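Local coordinates for periplasmic oligopeptide-binding protein (Burkholderia pseudomallei, PDB 3ZS6) that probably captures oligopeptides in the periplasm and delivers them to an ABC transporter for import, and is seen here with a peptide bound, at residues I290-S293 / K294-A298; T319-W322 / A323-M327; A408-D412 / A413-F417. All coordinates share one frame; numbering follows the deposited sequence.

Contact 1 (I290-S293 / K294-A298)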
loop_
_atom_site.group_PDB
_atom_site.type_symbol
_atom_site.label_atom_id
_atom_site.label_comp_id
_atom_site.label_asym_id
_atom_site.label_seq_id
_atom_site.Cartn_x
_atom_site.Cartn_y
_atom_site.Cartn_z
ATOM N N ILE A 290 -7.001 -13.868 20.292
ATOM C CA ILE A 290 -5.740 -14.315 20.872
ATOM C C ILE A 290 -4.548 -13.767 20.091
ATOM O O ILE A 290 -3.554 -13.330 20.677
ATOM C CB ILE A 290 -5.670 -15.857 20.920
ATOM C CG1 ILE A 290 -6.712 -16.409 21.901
ATOM C CG2 ILE A 290 -4.285 -16.316 21.323
ATOM C CD1 ILE A 290 -6.837 -17.916 21.862
ATOM N N LEU A 291 -4.657 -13.789 18.766
ATOM C CA LEU A 291 -3.612 -13.268 17.897
ATOM C C LEU A 291 -3.246 -11.842 18.290
ATOM O O LEU A 291 -2.077 -11.526 18.491
ATOM C CB LEU A 291 -4.057 -13.324 16.426
ATOM C CG LEU A 291 -3.086 -12.729 15.395
ATOM C CD1 LEU A 291 -1.674 -13.288 15.571
ATOM C CD2 LEU A 291 -3.587 -12.964 13.969
ATOM N N THR A 292 -4.255 -10.986 18.418
ATOM C CA THR A 292 -4.013 -9.573 18.686
ATOM C C THR A 292 -3.676 -9.265 20.151
ATOM O O THR A 292 -2.777 -8.465 20.433
ATOM C CB THR A 292 -5.188 -8.691 18.225
ATOM O OG1 THR A 292 -6.406 -9.183 18.795
ATOM C CG2 THR A 292 -5.300 -8.709 16.700
ATOM N N SER A 293 -4.369 -9.907 21.082
ATOM C CA SER A 293 -4.179 -9.606 22.495
ATOM C C SER A 293 -2.902 -10.223 23.057
ATOM O O SER A 293 -2.285 -9.663 23.963
ATOM C CB SER A 293 -5.387 -10.060 23.317
ATOM O OG SER A 293 -5.490 -11.475 23.349
ATOM N N LYS A 294 -2.504 -11.371 22.517
ATOM C CA LYS A 294 -1.379 -12.119 23.076
ATOM C C LYS A 294 -0.113 -12.152 22.223
ATOM O O LYS A 294 0.986 -12.344 22.749
ATOM C CB LYS A 294 -1.804 -13.556 23.382
ATOM C CG LYS A 294 -2.949 -13.673 24.383
ATOM C CD LYS A 294 -3.230 -15.130 24.710
ATOM C CE LYS A 294 -4.449 -15.292 25.615
ATOM N NZ LYS A 294 -4.817 -16.731 25.797
ATOM N N ILE A 295 -0.256 -11.999 20.911
ATOM C CA ILE A 295 0.908 -12.083 20.034
ATOM C C ILE A 295 1.380 -10.715 19.526
ATOM O O ILE A 295 2.530 -10.332 19.742
ATOM C CB ILE A 295 0.657 -13.019 18.837
ATOM C CG1 ILE A 295 0.097 -14.361 19.318
ATOM C CG2 ILE A 295 1.939 -13.232 18.061
ATOM C CD1 ILE A 295 1.000 -15.086 20.277
ATOM N N THR A 296 0.497 -9.988 18.848
ATOM C CA THR A 296 0.868 -8.685 18.290
ATOM C C THR A 296 0.941 -7.611 19.383
ATOM O O THR A 296 1.962 -6.929 19.528
ATOM C CB THR A 296 -0.085 -8.256 17.152
ATOM O OG1 THR A 296 -1.393 -8.002 17.676
ATOM C CG2 THR A 296 -0.174 -9.368 16.088
ATOM N N GLN A 297 -0.143 -7.469 20.142
ATOM C CA GLN A 297 -0.166 -6.645 21.361
ATOM C C GLN A 297 0.090 -5.155 21.151
ATOM O O GLN A 297 0.453 -4.437 22.093
ATOM C CB GLN A 297 0.822 -7.190 22.398
ATOM C CG GLN A 297 0.559 -8.636 22.782
ATOM C CD GLN A 297 1.288 -9.039 24.050
ATOM O OE1 GLN A 297 2.506 -8.927 24.144
ATOM N NE2 GLN A 297 0.536 -9.494 25.038
ATOM N N ALA A 298 -0.103 -4.678 19.932
ATOM C CA ALA A 298 0.136 -3.272 19.662
ATOM C C ALA A 298 -1.161 -2.536 19.326
ATOM O O ALA A 298 -1.145 -1.511 18.649
ATOM C CB ALA A 298 1.175 -3.109 18.553
#

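Contact 2 (T319-W322 / A323-M327)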
loop_
_atom_site.group_PDB
_atom_site.type_symbol
_atom_site.label_atom_id
_atom_site.label_comp_id
_atom_site.label_asym_id
_atom_site.label_seq_id
_atom_site.Cartn_x
_atom_site.Cartn_y
_atom_site.Cartn_z
ATOM N N THR A 319 -18.496 -8.349 9.095
ATOM C CA THR A 319 -18.392 -9.203 10.270
ATOM C C THR A 319 -19.258 -10.436 10.075
ATOM O O THR A 319 -20.481 -10.359 10.153
ATOM C CB THR A 319 -18.830 -8.480 11.557
ATOM O OG1 THR A 319 -18.005 -7.329 11.770
ATOM C CG2 THR A 319 -18.696 -9.404 12.753
ATOM N N PRO A 320 -18.618 -11.581 9.817
ATOM C CA PRO A 320 -19.335 -12.835 9.576
ATOM C C PRO A 320 -20.034 -13.368 10.812
ATOM O O PRO A 320 -19.625 -13.135 11.959
ATOM C CB PRO A 320 -18.217 -13.797 9.178
ATOM C CG PRO A 320 -17.029 -13.275 9.918
ATOM C CD PRO A 320 -17.159 -11.782 9.827
ATOM N N ASP A 321 -21.104 -14.101 10.536
ATOM C CA ASP A 321 -21.894 -14.814 11.523
ATOM C C ASP A 321 -21.038 -15.484 12.595
ATOM O O ASP A 321 -21.273 -15.316 13.788
ATOM C CB ASP A 321 -22.708 -15.884 10.788
ATOM C CG ASP A 321 -23.819 -16.439 11.623
ATOM O OD1 ASP A 321 -23.790 -16.243 12.855
ATOM O OD2 ASP A 321 -24.721 -17.078 11.047
ATOM N N TRP A 322 -20.045 -16.249 12.152
ATOM C CA TRP A 322 -19.266 -17.102 13.043
ATOM C C TRP A 322 -18.297 -16.348 13.960
ATOM O O TRP A 322 -17.713 -16.938 14.871
ATOM C CB TRP A 322 -18.523 -18.172 12.230
ATOM C CG TRP A 322 -17.741 -17.626 11.062
ATOM C CD1 TRP A 322 -18.146 -17.570 9.759
ATOM C CD2 TRP A 322 -16.422 -17.064 11.095
ATOM N NE1 TRP A 322 -17.164 -17.005 8.980
ATOM C CE2 TRP A 322 -16.095 -16.688 9.775
ATOM C CE3 TRP A 322 -15.491 -16.835 12.114
ATOM C CZ2 TRP A 322 -14.874 -16.105 9.445
ATOM C CZ3 TRP A 322 -14.277 -16.257 11.785
ATOM C CH2 TRP A 322 -13.980 -15.898 10.461
ATOM N N ALA A 323 -18.129 -15.049 13.731
ATOM C CA ALA A 323 -17.247 -14.249 14.576
ATOM C C ALA A 323 -17.692 -14.293 16.039
ATOM O O ALA A 323 -16.894 -14.076 16.951
ATOM C CB ALA A 323 -17.190 -12.813 14.082
ATOM N N SER A 324 -18.971 -14.579 16.262
ATOM C CA SER A 324 -19.506 -14.596 17.619
ATOM C C SER A 324 -19.847 -16.007 18.092
ATOM O O SER A 324 -20.540 -16.183 19.093
ATOM C CB SER A 324 -20.733 -13.685 17.719
ATOM O OG SER A 324 -21.714 -14.060 16.770
ATOM N N TRP A 325 -19.352 -17.010 17.375
ATOM C CA TRP A 325 -19.573 -18.400 17.753
ATOM C C TRP A 325 -18.529 -18.906 18.747
ATOM O O TRP A 325 -17.370 -18.507 18.694
ATOM C CB TRP A 325 -19.549 -19.306 16.522
ATOM C CG TRP A 325 -20.659 -19.072 15.535
ATOM C CD1 TRP A 325 -21.695 -18.189 15.648
ATOM C CD2 TRP A 325 -20.831 -19.734 14.279
ATOM N NE1 TRP A 325 -22.505 -18.265 14.538
ATOM C CE2 TRP A 325 -21.995 -19.206 13.682
ATOM C CE3 TRP A 325 -20.115 -20.727 13.601
ATOM C CZ2 TRP A 325 -22.461 -19.638 12.438
ATOM C CZ3 TRP A 325 -20.578 -21.154 12.362
ATOM C CH2 TRP A 325 -21.738 -20.608 11.796
ATOM N N PRO A 326 -18.945 -19.790 19.663
ATOM C CA PRO A 326 -17.972 -20.528 20.470
ATOM C C PRO A 326 -16.959 -21.183 19.544
ATOM O O PRO A 326 -17.328 -21.647 18.462
ATOM C CB PRO A 326 -18.828 -21.605 21.138
ATOM C CG PRO A 326 -20.185 -20.987 21.239
ATOM C CD PRO A 326 -20.336 -20.099 20.035
ATOM N N MET A 327 -15.700 -21.230 19.953
ATOM C CA MET A 327 -14.670 -21.785 19.085
ATOM C C MET A 327 -14.984 -23.233 18.701
ATOM O O MET A 327 -14.824 -23.620 17.543
ATOM C CB MET A 327 -13.276 -21.663 19.721
ATOM C CG MET A 327 -12.135 -22.003 18.770
ATOM S SD MET A 327 -12.154 -21.017 17.247
ATOM C CE MET A 327 -11.978 -19.351 17.898
#

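Contact 3 (A408-D412 / A413-F417)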
loop_
_atom_site.group_PDB
_atom_site.type_symbol
_atom_site.label_atom_id
_atom_site.label_comp_id
_atom_site.label_asym_id
_atom_site.label_seq_id
_atom_site.Cartn_x
_atom_site.Cartn_y
_atom_site.Cartn_z
ATOM N N ALA A 408 -4.208 1.640 2.405
ATOM C CA ALA A 408 -5.044 2.454 1.528
ATOM C C ALA A 408 -4.183 3.463 0.762
ATOM O O ALA A 408 -3.280 4.066 1.344
ATOM C CB ALA A 408 -6.095 3.182 2.350
ATOM N N ASP A 409 -4.467 3.651 -0.527
ATOM C CA ASP A 409 -3.762 4.650 -1.342
ATOM C C ASP A 409 -4.464 6.003 -1.240
ATOM O O ASP A 409 -3.919 7.036 -1.641
ATOM C CB ASP A 409 -3.707 4.229 -2.819
ATOM C CG ASP A 409 -2.748 3.068 -3.072
ATOM O OD1 ASP A 409 -1.791 2.894 -2.292
ATOM O OD2 ASP A 409 -2.959 2.328 -4.054
ATOM N N TYR A 410 -5.686 5.969 -0.716
ATOM C CA TYR A 410 -6.525 7.148 -0.552
ATOM C C TYR A 410 -7.688 6.728 0.324
ATOM O O TYR A 410 -7.948 5.533 0.475
ATOM C CB TYR A 410 -7.033 7.660 -1.904
ATOM C CG TYR A 410 -7.621 6.591 -2.798
ATOM C CD1 TYR A 410 -8.970 6.246 -2.719
ATOM C CD2 TYR A 410 -6.826 5.918 -3.722
ATOM C CE1 TYR A 410 -9.513 5.262 -3.545
ATOM C CE2 TYR A 410 -7.355 4.930 -4.549
ATOM C CZ TYR A 410 -8.697 4.607 -4.455
ATOM O OH TYR A 410 -9.221 3.632 -5.277
ATOM N N ASN A 411 -8.384 7.694 0.909
ATOM C CA ASN A 411 -9.391 7.365 1.908
ATOM C C ASN A 411 -10.751 7.126 1.285
ATOM O O ASN A 411 -11.661 7.940 1.421
ATOM C CB ASN A 411 -9.476 8.442 2.996
ATOM C CG ASN A 411 -10.375 8.031 4.156
ATOM O OD1 ASN A 411 -11.080 7.018 4.091
ATOM N ND2 ASN A 411 -10.357 8.820 5.223
ATOM N N ASP A 412 -10.870 6.008 0.580
ATOM C CA ASP A 412 -12.148 5.562 0.059
ATOM C C ASP A 412 -12.112 4.057 -0.149
ATOM O O ASP A 412 -11.061 3.487 -0.462
ATOM C CB ASP A 412 -12.501 6.266 -1.249
ATOM C CG ASP A 412 -13.846 5.820 -1.792
ATOM O OD1 ASP A 412 -14.876 6.235 -1.220
ATOM O OD2 ASP A 412 -13.876 5.041 -2.775
ATOM N N ALA A 413 -13.262 3.416 0.021
ATOM C CA ALA A 413 -13.336 1.959 -0.046
ATOM C C ALA A 413 -12.785 1.391 -1.355
ATOM O O ALA A 413 -12.368 0.233 -1.402
ATOM C CB ALA A 413 -14.776 1.485 0.182
ATOM N N MET A 414 -12.789 2.199 -2.414
ATOM C CA MET A 414 -12.337 1.732 -3.724
ATOM C C MET A 414 -10.899 1.192 -3.705
ATOM O O MET A 414 -10.563 0.304 -4.477
ATOM C CB MET A 414 -12.469 2.835 -4.787
ATOM C CG MET A 414 -13.890 3.014 -5.348
ATOM S SD MET A 414 -14.653 1.498 -5.992
ATOM C CE MET A 414 -13.705 1.210 -7.475
ATOM N N THR A 415 -10.049 1.735 -2.841
ATOM C CA THR A 415 -8.657 1.283 -2.813
ATOM C C THR A 415 -8.559 -0.197 -2.428
ATOM O O THR A 415 -7.667 -0.913 -2.893
ATOM C CB THR A 415 -7.770 2.144 -1.891
ATOM O OG1 THR A 415 -6.416 1.679 -1.958
ATOM C CG2 THR A 415 -8.253 2.091 -0.443
ATOM N N PHE A 416 -9.484 -0.663 -1.596
ATOM C CA PHE A 416 -9.461 -2.058 -1.165
ATOM C C PHE A 416 -10.082 -2.973 -2.224
ATOM O O PHE A 416 -9.699 -4.144 -2.364
ATOM C CB PHE A 416 -10.127 -2.212 0.206
ATOM C CG PHE A 416 -9.323 -1.618 1.332
ATOM C CD1 PHE A 416 -8.218 -2.291 1.844
ATOM C CD2 PHE A 416 -9.640 -0.372 1.851
ATOM C CE1 PHE A 416 -7.463 -1.748 2.874
ATOM C CE2 PHE A 416 -8.883 0.184 2.876
ATOM C CZ PHE A 416 -7.793 -0.501 3.384
ATOM N N PHE A 417 -11.027 -2.435 -2.992
ATOM C CA PHE A 417 -11.574 -3.185 -4.118
ATOM C C PHE A 417 -10.510 -3.518 -5.179
ATOM O O PHE A 417 -10.687 -4.451 -5.955
ATOM C CB PHE A 417 -12.789 -2.474 -4.741
ATOM C CG PHE A 417 -14.094 -2.713 -3.991
ATOM C CD1 PHE A 417 -14.715 -3.955 -4.026
ATOM C CD2 PHE A 417 -14.707 -1.684 -3.277
ATOM C CE1 PHE A 417 -15.917 -4.179 -3.340
ATOM C CE2 PHE A 417 -15.905 -1.891 -2.596
ATOM C CZ PHE A 417 -16.511 -3.147 -2.621
HETATM O O HOH W 1 -5.617 1.844 -4.519
#

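Contact 1 (I290-S293 / K294-A298)
Two successive amides of the same helix grip Leu291 O. Thr296 N lies 3.0 Å from Leu291 O, nearly in line with the C=O bond, while Ile295 N reaches Leu291 O from well above the carbonyl plane at 3.1 Å. The first is an i+5 bond of pi type and the second is of i+4 spacing and more bent, so the turn widens here, at the last residues of the helix. Thr292 carries the wide spacing on: its carbonyl oxygen, Thr292 O, receives Gln297 N at 2.8 Å. Gln297 has already left helical geometry, with phi at +63°, and its side chain turns back to close the end. CG sits beside the backbone N (chi1 -58°) and the chain then runs extended, which carries Gln297 NE2 to within 3.0 Å of Ser293 O; that oxygen lies almost in the amide plane, so this bond fixes how the amide is rotated. Ile290 CG2 rests against Lys294 CD at 3.7 Å, two aliphatic parts crossing at a slant. Leu291 meets Ile295 at about a right angle, CD1 to CB 4.0 Å. The hydroxyl of Thr296 bonds to Glu300, past the helix end. Phe473 of strand 470-480 takes Leu291, Thr292 and Thr296, while helix 359-376 offers Phe367 to Ile290 and Leu291, and Lys363 to Ile295.

Contact 2 (T319-W322 / A323-M327)
Trp322 CA sits squarely over the indole of Trp325, 3.4 Å from the centroid of the five-membered ring and only 13° off its normal, a CH-pi contact. Trp322 CB lies by the six-membered ring, 3.3 Å from Trp325 CE3. Beyond them the two indoles form a T-shaped pair, the edge of Trp322 toward the face of Trp325, with their planes at 69°. Trp325 NE1 gives a hydrogen bond to Asp321 OD1 at 2.9 Å, the oxygen tilted from the indole plane. Asp321 CG lies anti to the backbone N (chi1 -165°), which brings the carboxylate round to the indole, but NE1 meets OD1 from above the carboxylate plane.

What sets these groups in place is the tight turn of 3-10 type beneath them. Ala323 N bonds to Pro320 O at 3.0 Å, and Trp325 N to Trp322 O at 3.0 Å. Pro320 CG also lies over a face of the Trp322 ring and meets Ala323 CB at 4.2 Å. Further out, Trp322 NE1 bonds to Tyr467 OH, and Trp325 takes a cation-pi contact from Arg329 and the ring of Tyr333 edge-to-face, both on the helix that starts after Pro326. Trp325 is thus used through both its pi face and its N-H. The bond to Asp321 is bent at NE1, and the carboxylate would put negative charge beside a ring that also receives Arg329.

Contact 3 (A408-D412 / A413-F417)
Thr415, in the first turn of a short, weakly bonded helix, reaches back over the loop that leads to it and gathers three polar partners on a single hydroxyl. The motif is a helix start closed by an Asx turn: Asp412 OD2 accepts from Met414 N at 3.1 Å, while Asp412 O takes Thr415 N. Just before it, Asn411 is the centre of an inverse gamma turn. Thr415 OG1 is anti to its own amide (chi1 -178°), and this points it at the start of the loop, where Asp409 N donates to OG1 at 3.1 Å and almost straight (170°). Trp406 NE1 also bonds to this oxygen, and OG1 in turn donates to a water, which donates a hydrogen bond to Asp409 OD2. Tyr101 binds OD2 as well, while Asp409 OD1 bonds to the backbone of the bound peptide. The water and Thr415 therefore form a second shell behind a ligand-binding carboxylate.

The Tyr410 and Thr415 side chains run past each other in opposite directions, Thr415 CB lying over one face of the Tyr410 ring, 3.9 Å from its centroid, in a CH-pi contact, while Met414 CB comes to the ring's edge. Asp412 has a salt bridge to Arg452, which would favour its charged form. Just after strand 401-407, Ala408 CB touches Thr415 CG2 at 3.7 Å and Phe416 CE2 at 4.1 Å.

The three contacts follow one another along the chain without touching. Contacts 1 and 2 are the nearer pair, their centres 19 Å apart and their nearest atoms about 7 Å apart. Asp287 joins them, bonding to Ile290 N on one side and touching Met327 on the other. Contact 3 lies about 26 Å from both, centre to centre, and closer to the centre of the molecule, where it alone meets the bound peptide; the nearest atoms of contacts 1 and 2 are about 16 and 13 Å from it. One mixed sheet ties the ends together: strand 470-480, which touches contact 1 through Phe473, pairs with 260-266, which pairs with 401-407, the strand running into contact 3.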